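Local structure of conjugal transfer protein TRWB (1E9R) at residues B[342-347]-B[397-401]. The protein probably couples DNA processing to transport in bacterial conjugation, as a hexameric P-loop NTPase that resembles ring helicases and F1-ATPase. Sequence-based numbering, arbitrary orientation.
Sequences VLGGSR and IANLP
The loop leaving strand 339-342 of the central mixed sheet of the P-loop NTPase-like fold runs past helix 394-398, and Gly344 and Gly345 bring its backbone directly against Ile397. CG2 of Ile397 does the touching: it lies 3.3 Å from Gly344 CA and 3.6 Å from Gly345 N. With CG2 anti to the backbone N, the longer branch is left to run toward Val342, where Ile397 CD1 meets Val342 CG1 more loosely, at 4.4 Å. Gly344 adopts a positive phi of 77°, a conformation that favours glycine. From the turn after the helix, Leu400 reaches in with CD1, 3.8 Å from Leu343 O.

Both segments belong to the P-loop NTPase-like domain of the coupling protein. Val342 pairs through its backbone with Tyr406 of the adjacent strand 404-408, while the Leu343 side chain packs on Thr64 of the probable Walker A loop, near a bound sulfate.

Farther along the loop, Arg347 flanks Ala398, their CB atoms 4.1 Å apart. Its chain bends at chi3 and carries the guanidinium round so that Ala398 O sits over one face, offset toward the rim. Arg347 NH2 gives Asn399 OD1 a weak, bent hydrogen bond of 2.9 Å (127° at the hydrogen), with guanidinium and amide planes 69° apart. Asn399 ND2 bonds back to Ala395 O, holding the amide against its own helix, and Arg347 NH1 makes a weak hydrogen bond to Gly411 O of a neighbouring subunit.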
# COMPACT_ATOMS: atom_id res chain seq x y z
N VAL B 342 2.98 17.95 25.24
CA VAL B 342 1.71 17.69 24.57
C VAL B 342 0.70 18.75 24.97
O VAL B 342 0.32 18.82 26.13
CB VAL B 342 1.17 16.29 24.96
CG1 VAL B 342 -0.22 16.09 24.39
CG2 VAL B 342 2.11 15.21 24.46
N LEU B 343 0.28 19.59 24.02
CA LEU B 343 -0.70 20.64 24.29
C LEU B 343 -2.08 20.16 23.85
O LEU B 343 -3.06 20.92 23.87
CB LEU B 343 -0.34 21.91 23.53
CG LEU B 343 0.71 22.80 24.17
CD1 LEU B 343 1.91 21.98 24.57
CD2 LEU B 343 1.13 23.89 23.21
N GLY B 344 -2.14 18.90 23.45
CA GLY B 344 -3.39 18.30 23.03
C GLY B 344 -3.94 18.64 21.66
O GLY B 344 -3.94 19.81 21.23
N GLY B 345 -4.41 17.60 20.97
CA GLY B 345 -4.99 17.77 19.64
C GLY B 345 -6.43 18.30 19.69
O GLY B 345 -6.94 18.71 20.75
N SER B 346 -7.08 18.29 18.53
CA SER B 346 -8.45 18.76 18.42
C SER B 346 -9.34 17.53 18.56
O SER B 346 -8.89 16.43 18.27
CB SER B 346 -8.65 19.43 17.06
OG SER B 346 -9.95 19.96 16.91
N ARG B 347 -10.57 17.70 19.01
CA ARG B 347 -11.44 16.54 19.14
C ARG B 347 -11.86 15.99 17.79
O ARG B 347 -12.48 14.95 17.71
CB ARG B 347 -12.69 16.82 19.99
CG ARG B 347 -13.39 18.15 19.78
CD ARG B 347 -14.87 18.09 20.19
NE ARG B 347 -15.15 17.51 21.51
CZ ARG B 347 -14.98 18.12 22.68
NH1 ARG B 347 -14.51 19.36 22.76
NH2 ARG B 347 -15.29 17.49 23.80
N ILE B 397 -7.13 14.40 26.49
CA ILE B 397 -6.33 15.28 25.63
C ILE B 397 -7.24 16.11 24.72
O ILE B 397 -6.95 17.27 24.42
CB ILE B 397 -5.33 14.43 24.78
CG1 ILE B 397 -4.30 13.79 25.71
CG2 ILE B 397 -4.65 15.31 23.75
CD1 ILE B 397 -3.27 12.94 25.01
N ALA B 398 -8.36 15.51 24.31
CA ALA B 398 -9.33 16.16 23.46
C ALA B 398 -10.10 17.24 24.22
O ALA B 398 -10.66 18.16 23.61
CB ALA B 398 -10.30 15.13 22.90
N ASN B 399 -10.14 17.12 25.54
CA ASN B 399 -10.84 18.09 26.37
C ASN B 399 -9.89 19.01 27.12
O ASN B 399 -10.32 19.84 27.92
CB ASN B 399 -11.73 17.35 27.37
CG ASN B 399 -12.90 16.70 26.69
OD1 ASN B 399 -13.83 17.37 26.25
ND2 ASN B 399 -12.85 15.37 26.58
N LEU B 400 -8.59 18.88 26.85
CA LEU B 400 -7.60 19.72 27.49
C LEU B 400 -7.91 21.18 27.24
O LEU B 400 -8.08 21.58 26.09
CB LEU B 400 -6.21 19.43 26.92
CG LEU B 400 -5.14 18.86 27.83
CD1 LEU B 400 -3.80 19.15 27.20
CD2 LEU B 400 -5.19 19.50 29.19
N PRO B 401 -8.02 21.99 28.31
CA PRO B 401 -8.31 23.41 28.07
C PRO B 401 -7.07 24.01 27.42
O PRO B 401 -5.96 23.48 27.59
CB PRO B 401 -8.58 23.96 29.47
CG PRO B 401 -7.76 23.07 30.36
CD PRO B 401 -7.98 21.69 29.75